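Local coordinates for protein putative LacI-family transcriptional regulator (Bacteroides fragilis, PDB 3GBV) that is a putative LacI-family transcriptional regulator, whose periplasmic-binding-protein-like domain probably senses a small effector ligand, as in relatives, at residues W24-V27 with Q28-I31; R189-D192 with D193-E197. All coordinates share one frame; numbering follows the deposited sequence.

Both contacts are turns of alpha helices in a two-lobed fold of the periplasmic-binding-protein type. Contact 1 lies in helix 23-37, which packs on the parallel sheet containing strand 9-16. Contact 2 lies in helix 187-197, which packs on the other sheet, between strands 173-180 and 203-206 in the chain. Their centres are 35 Å apart and their nearest atoms about 21 Å apart, so they do not touch. They lie on opposite sides of the chain centre. In contact 1, a 1,2-ethanediol, probably from the crystallisation liquor, lies about 5 Å from the W24 side chain and may mark the effector pocket. Contact 2 is packing in the other lobe.

Contact 1: residues W24-V27 with Q28-I31; sequences WTDV and QKGI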
ATOM      1  N   TRP A  24      -5.235 -18.309  -1.433  1.00 27.92           N
ATOM      2  CA  TRP A  24      -4.846 -18.714  -2.775  1.00 28.77           C
ATOM      3  C   TRP A  24      -5.779 -18.358  -3.923  1.00 29.72           C
ATOM      4  O   TRP A  24      -5.357 -18.332  -5.087  1.00 27.38           O
ATOM      5  CB  TRP A  24      -4.540 -20.213  -2.770  1.00 28.42           C
ATOM      6  CG  TRP A  24      -3.590 -20.560  -1.668  1.00 28.75           C
ATOM      7  CD1 TRP A  24      -3.896 -21.150  -0.468  1.00 28.78           C
ATOM      8  CD2 TRP A  24      -2.202 -20.240  -1.613  1.00 27.31           C
ATOM      9  NE1 TRP A  24      -2.776 -21.208   0.333  1.00 28.38           N
ATOM     10  CE2 TRP A  24      -1.715 -20.652  -0.351  1.00 28.94           C
ATOM     11  CE3 TRP A  24      -1.307 -19.634  -2.508  1.00 28.75           C
ATOM     12  CZ2 TRP A  24      -0.387 -20.485   0.043  1.00 25.87           C
ATOM     13  CZ3 TRP A  24       0.017 -19.462  -2.122  1.00 27.52           C
ATOM     14  CH2 TRP A  24       0.463 -19.889  -0.855  1.00 27.42           C
ATOM     15  N   THR A  25      -7.037 -18.075  -3.613  1.00 28.96           N
ATOM     16  CA  THR A  25      -7.977 -17.711  -4.667  1.00 30.66           C
ATOM     17  C   THR A  25      -7.479 -16.480  -5.452  1.00 30.10           C
ATOM     18  O   THR A  25      -7.648 -16.390  -6.665  1.00 28.81           O
ATOM     19  CB  THR A  25      -9.364 -17.436  -4.070  1.00 29.83           C
ATOM     20  OG1 THR A  25      -9.861 -18.645  -3.482  1.00 31.51           O
ATOM     21  CG2 THR A  25     -10.331 -16.971  -5.140  1.00 30.28           C
ATOM     22  N   ASP A  26      -6.848 -15.543  -4.755  1.00 30.44           N
ATOM     23  CA  ASP A  26      -6.336 -14.347  -5.407  1.00 29.87           C
ATOM     24  C   ASP A  26      -5.100 -14.645  -6.264  1.00 29.44           C
ATOM     25  O   ASP A  26      -4.957 -14.119  -7.371  1.00 26.78           O
ATOM     26  CB  ASP A  26      -6.026 -13.279  -4.368  1.00 31.11           C
ATOM     27  CG  ASP A  26      -7.281 -12.628  -3.820  1.00 35.17           C
ATOM     28  OD1 ASP A  26      -8.138 -12.230  -4.637  1.00 34.68           O
ATOM     29  OD2 ASP A  26      -7.408 -12.507  -2.577  1.00 37.00           O
ATOM     30  N   VAL A  27      -4.210 -15.489  -5.749  1.00 27.86           N
ATOM     31  CA  VAL A  27      -3.013 -15.863  -6.495  1.00 27.03           C
ATOM     32  C   VAL A  27      -3.461 -16.548  -7.785  1.00 26.67           C
ATOM     33  O   VAL A  27      -2.864 -16.350  -8.848  1.00 25.28           O
ATOM     34  CB  VAL A  27      -2.136 -16.846  -5.696  1.00 26.30           C
ATOM     35  CG1 VAL A  27      -0.942 -17.295  -6.543  1.00 26.14           C
ATOM     36  CG2 VAL A  27      -1.668 -16.185  -4.403  1.00 24.04           C
ATOM     37  N   GLN A  28      -4.522 -17.344  -7.691  1.00 25.95           N
ATOM     38  CA  GLN A  28      -5.031 -18.047  -8.859  1.00 29.70           C
ATOM     39  C   GLN A  28      -5.630 -17.085  -9.882  1.00 31.19           C
ATOM     40  O   GLN A  28      -5.460 -17.281 -11.088  1.00 29.83           O
ATOM     41  CB  GLN A  28      -6.043 -19.115  -8.442  1.00 29.88           C
ATOM     42  CG  GLN A  28      -5.375 -20.400  -7.967  1.00 30.63           C
ATOM     43  CD  GLN A  28      -6.367 -21.445  -7.480  1.00 34.70           C
ATOM     44  OE1 GLN A  28      -7.541 -21.428  -7.849  1.00 32.71           O
ATOM     45  NE2 GLN A  28      -5.889 -22.374  -6.661  1.00 32.26           N
ATOM     46  N   LYS A  29      -6.323 -16.051  -9.407  1.00 32.88           N
ATOM     47  CA  LYS A  29      -6.881 -15.060 -10.318  1.00 36.12           C
ATOM     48  C   LYS A  29      -5.691 -14.457 -11.053  1.00 35.69           C
ATOM     49  O   LYS A  29      -5.722 -14.289 -12.272  1.00 35.31           O
ATOM     50  CB  LYS A  29      -7.630 -13.949  -9.564  1.00 39.72           C
ATOM     51  CG  LYS A  29      -8.937 -14.385  -8.905  1.00 43.56           C
ATOM     52  CD  LYS A  29      -9.781 -13.185  -8.474  1.00 47.16           C
ATOM     53  CE  LYS A  29     -11.003 -13.619  -7.665  1.00 48.88           C
ATOM     54  NZ  LYS A  29     -11.836 -14.635  -8.387  1.00 51.15           N
ATOM     55  N   GLY A  30      -4.634 -14.155 -10.301  1.00 34.43           N
ATOM     56  CA  GLY A  30      -3.441 -13.584 -10.898  1.00 33.76           C
ATOM     57  C   GLY A  30      -2.946 -14.437 -12.048  1.00 33.38           C
ATOM     58  O   GLY A  30      -2.697 -13.931 -13.140  1.00 34.10           O
ATOM     59  N   ILE A  31      -2.807 -15.735 -11.797  1.00 31.67           N
ATOM     60  CA  ILE A  31      -2.346 -16.674 -12.806  1.00 32.02           C
ATOM     61  C   ILE A  31      -3.259 -16.628 -14.032  1.00 33.63           C
ATOM     62  O   ILE A  31      -2.788 -16.589 -15.172  1.00 31.28           O
ATOM     63  CB  ILE A  31      -2.319 -18.116 -12.236  1.00 30.75           C
ATOM     64  CG1 ILE A  31      -1.206 -18.247 -11.183  1.00 30.85           C
ATOM     65  CG2 ILE A  31      -2.111 -19.117 -13.355  1.00 29.97           C
ATOM     66  CD1 ILE A  31      -1.309 -19.511 -10.338  1.00 28.64           C
TER
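Helix 23-37 is the crossover of a beta-alpha-beta unit, between the parallel strands 9-16 and 43-50. Near its start W24, T25, D26 and V27 give their carbonyls to Q28, K29, G30 and I31. These are successive i to i+4 hydrogen bonds of an alpha helix. The first of them joins Q28 N to W24 O at 2.9 Å.

The side chains of Q28 and K29 lie against carbonyls of the previous turn. Q28 has CG beside its own N (chi1 -81°), which sets CG 3.5 Å from W24 O. Its CB lies 3.6 Å from T25 O, and beyond CG the chain is extended. K29 follows a similar path at first, with its CG 3.3 Å from T25 O. Its chain then bends at the last torsion (chi4 -54°), and CE passes 4.3 Å from T25 CG2. K29 NZ stays 5.8 Å from D26 OD1, so the opposite charges do not pair directly; any attraction is probably modest. The hydroxyl of T25 is hydrogen-bonded to the backbone N of G21, just before the helix.

The indole of W24 turns away from the later turn and meets the ring of H18 with the planes at about 60°; a 1,2-ethanediol nearby, probably from the crystallisation liquor, is consistent with a place at the edge of the ligand cleft. On the buried side, V27 meets P254 and I31 meets I262, both of helix 254-270, while I31 also reaches C13 and A45 of the sheet.

Within the helix, V27 and I31 make an apolar pair one turn apart. I31 CD1 comes to 4.4 Å from V27 CG1, while I31 CG1 lies 3.4 Å from V27 O.

Contact 2: residues R189-D192 with D193-E197; sequences RMLD and DFFRE
L191 and F195 lie side by side on the buried face of helix 187-197, pointing the same way. L191 CD1 meets F195 CE1 at 3.9 Å. F195 N is hydrogen-bonded to L191 O at 2.9 Å, one helical turn back. F194 CD2 lies over one face of the F195 ring, 3.8 Å above its plane.

On the outer face, R196 folds back over the previous turn. Its chain bends at chi3 (-58°), and one guanidinium face lies over D192 O, offset toward its rim. The same oxygen accepts the R196 N-H, with N and O 2.9 Å apart. In the plane of the guanidinium, NH1 forms a salt bridge with D193 OD1 at 2.8 Å. The other carboxylate oxygen, D193 OD2, is 3.2 Å from R189 O; both are acceptors, so no bond joins them.

Further out, L191 touches L177 and F141 of the sheet and I214 of helix 212-220. F195 meets F226 edge-to-face and has a cation-pi contact with K223. D192 is held by the hydroxyl of Y217 and by a salt bridge to R221. Each acid has its own arginine, D192 with R221 and D193 with R196, so both charges are probably largely balanced locally.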
ATOM      1  N   ARG A 189     -12.894 -23.225  21.873  1.00 43.15           N
ATOM      2  CA  ARG A 189     -12.618 -23.715  23.223  1.00 44.91           C
ATOM      3  C   ARG A 189     -11.188 -23.336  23.628  1.00 43.36           C
ATOM      4  O   ARG A 189     -10.930 -23.012  24.787  1.00 43.09           O
ATOM      5  CB  ARG A 189     -12.830 -25.231  23.309  1.00 47.19           C
ATOM      6  CG  ARG A 189     -13.131 -25.716  24.729  1.00 51.03           C
ATOM      7  CD  ARG A 189     -13.626 -27.161  24.751  1.00 55.57           C
ATOM      8  NE  ARG A 189     -12.557 -28.118  24.479  1.00 59.62           N
ATOM      9  CZ  ARG A 189     -12.749 -29.416  24.252  1.00 61.38           C
ATOM     10  NH1 ARG A 189     -13.978 -29.920  24.260  1.00 62.44           N
ATOM     11  NH2 ARG A 189     -11.710 -30.211  24.021  1.00 61.78           N
HETATM   12  N   MSE A 190     -10.259 -23.370  22.676  1.00 42.94           N
HETATM   13  CA  MSE A 190      -8.878 -22.972  22.966  1.00 42.25           C
HETATM   14  C   MSE A 190      -8.892 -21.507  23.413  1.00 39.86           C
HETATM   15  O   MSE A 190      -8.241 -21.137  24.388  1.00 38.29           O
HETATM   16  CB  MSE A 190      -7.997 -23.079  21.716  1.00 44.29           C
HETATM   17  CG  MSE A 190      -7.793 -24.495  21.155  1.00 45.75           C
HETATM   18 SE   MSE A 190      -6.479 -25.551  22.214  1.00 65.73          SE
HETATM   19  CE  MSE A 190      -5.064 -24.214  22.558  1.00 45.68           C
ATOM     20  N   LEU A 191      -9.633 -20.676  22.680  1.00 38.54           N
ATOM     21  CA  LEU A 191      -9.718 -19.255  22.997  1.00 38.17           C
ATOM     22  C   LEU A 191     -10.327 -19.000  24.377  1.00 38.31           C
ATOM     23  O   LEU A 191      -9.809 -18.185  25.138  1.00 37.48           O
ATOM     24  CB  LEU A 191     -10.519 -18.499  21.928  1.00 38.16           C
ATOM     25  CG  LEU A 191      -9.877 -18.053  20.599  1.00 39.06           C
ATOM     26  CD1 LEU A 191      -8.543 -17.376  20.872  1.00 36.80           C
ATOM     27  CD2 LEU A 191      -9.685 -19.223  19.679  1.00 37.80           C
ATOM     28  N   ASP A 192     -11.417 -19.692  24.705  1.00 39.74           N
ATOM     29  CA  ASP A 192     -12.049 -19.506  26.015  1.00 41.17           C
ATOM     30  C   ASP A 192     -11.050 -19.736  27.142  1.00 41.31           C
ATOM     31  O   ASP A 192     -10.937 -18.919  28.053  1.00 40.73           O
ATOM     32  CB  ASP A 192     -13.241 -20.450  26.209  1.00 41.39           C
ATOM     33  CG  ASP A 192     -14.417 -20.103  25.315  1.00 42.87           C
ATOM     34  OD1 ASP A 192     -14.670 -18.900  25.102  1.00 41.72           O
ATOM     35  OD2 ASP A 192     -15.098 -21.036  24.836  1.00 43.18           O
ATOM     36  N   ASP A 193     -10.325 -20.848  27.082  1.00 42.28           N
ATOM     37  CA  ASP A 193      -9.348 -21.141  28.120  1.00 44.35           C
ATOM     38  C   ASP A 193      -8.271 -20.065  28.173  1.00 44.69           C
ATOM     39  O   ASP A 193      -7.931 -19.581  29.248  1.00 45.28           O
ATOM     40  CB  ASP A 193      -8.708 -22.521  27.895  1.00 45.02           C
ATOM     41  CG  ASP A 193      -9.694 -23.672  28.122  1.00 47.32           C
ATOM     42  OD1 ASP A 193     -10.443 -23.625  29.123  1.00 48.64           O
ATOM     43  OD2 ASP A 193      -9.718 -24.627  27.314  1.00 47.13           O
ATOM     44  N   PHE A 194      -7.753 -19.671  27.011  1.00 45.16           N
ATOM     45  CA  PHE A 194      -6.711 -18.649  26.958  1.00 44.37           C
ATOM     46  C   PHE A 194      -7.148 -17.327  27.575  1.00 43.63           C
ATOM     47  O   PHE A 194      -6.470 -16.787  28.445  1.00 44.03           O
ATOM     48  CB  PHE A 194      -6.265 -18.395  25.509  1.00 42.85           C
ATOM     49  CG  PHE A 194      -5.303 -17.243  25.370  1.00 40.88           C
ATOM     50  CD1 PHE A 194      -3.960 -17.402  25.691  1.00 40.50           C
ATOM     51  CD2 PHE A 194      -5.755 -15.981  24.985  1.00 39.09           C
ATOM     52  CE1 PHE A 194      -3.080 -16.319  25.638  1.00 40.79           C
ATOM     53  CE2 PHE A 194      -4.885 -14.892  24.930  1.00 39.66           C
ATOM     54  CZ  PHE A 194      -3.545 -15.060  25.257  1.00 39.76           C
ATOM     55  N   PHE A 195      -8.277 -16.800  27.119  1.00 44.26           N
ATOM     56  CA  PHE A 195      -8.756 -15.527  27.637  1.00 45.51           C
ATOM     57  C   PHE A 195      -9.180 -15.631  29.092  1.00 47.26           C
ATOM     58  O   PHE A 195      -9.233 -14.628  29.806  1.00 47.41           O
ATOM     59  CB  PHE A 195      -9.899 -15.008  26.772  1.00 44.35           C
ATOM     60  CG  PHE A 195      -9.439 -14.382  25.489  1.00 43.21           C
ATOM     61  CD1 PHE A 195      -9.928 -14.823  24.265  1.00 43.18           C
ATOM     62  CD2 PHE A 195      -8.506 -13.347  25.506  1.00 44.00           C
ATOM     63  CE1 PHE A 195      -9.492 -14.244  23.072  1.00 42.96           C
ATOM     64  CE2 PHE A 195      -8.064 -12.761  24.318  1.00 43.35           C
ATOM     65  CZ  PHE A 195      -8.560 -13.210  23.100  1.00 42.38           C
ATOM     66  N   ARG A 196      -9.470 -16.854  29.528  1.00 48.73           N
ATOM     67  CA  ARG A 196      -9.865 -17.101  30.908  1.00 50.08           C
ATOM     68  C   ARG A 196      -8.623 -17.016  31.776  1.00 50.77           C
ATOM     69  O   ARG A 196      -8.598 -16.311  32.784  1.00 50.71           O
ATOM     70  CB  ARG A 196     -10.482 -18.492  31.039  1.00 50.74           C
ATOM     71  CG  ARG A 196     -10.712 -18.942  32.471  1.00 50.86           C
ATOM     72  CD  ARG A 196     -11.437 -20.275  32.504  1.00 51.12           C
ATOM     73  NE  ARG A 196     -12.716 -20.195  31.804  1.00 51.63           N
ATOM     74  CZ  ARG A 196     -13.033 -20.912  30.731  1.00 51.18           C
ATOM     75  NH1 ARG A 196     -12.163 -21.779  30.225  1.00 51.38           N
ATOM     76  NH2 ARG A 196     -14.217 -20.750  30.155  1.00 50.07           N
ATOM     77  N   GLU A 197      -7.587 -17.737  31.360  1.00 51.33           N
ATOM     78  CA  GLU A 197      -6.325 -17.765  32.080  1.00 51.77           C
ATOM     79  C   GLU A 197      -5.528 -16.473  31.870  1.00 51.11           C
ATOM     80  O   GLU A 197      -4.629 -16.145  32.648  1.00 51.12           O
ATOM     81  CB  GLU A 197      -5.507 -18.983  31.631  1.00 53.92           C
ATOM     82  CG  GLU A 197      -4.329 -19.303  32.533  1.00 57.28           C
ATOM     83  CD  GLU A 197      -4.667 -19.131  34.006  1.00 60.17           C
ATOM     84  OE1 GLU A 197      -5.681 -19.706  34.470  1.00 61.12           O
ATOM     85  OE2 GLU A 197      -3.914 -18.413  34.700  1.00 61.78           O
TER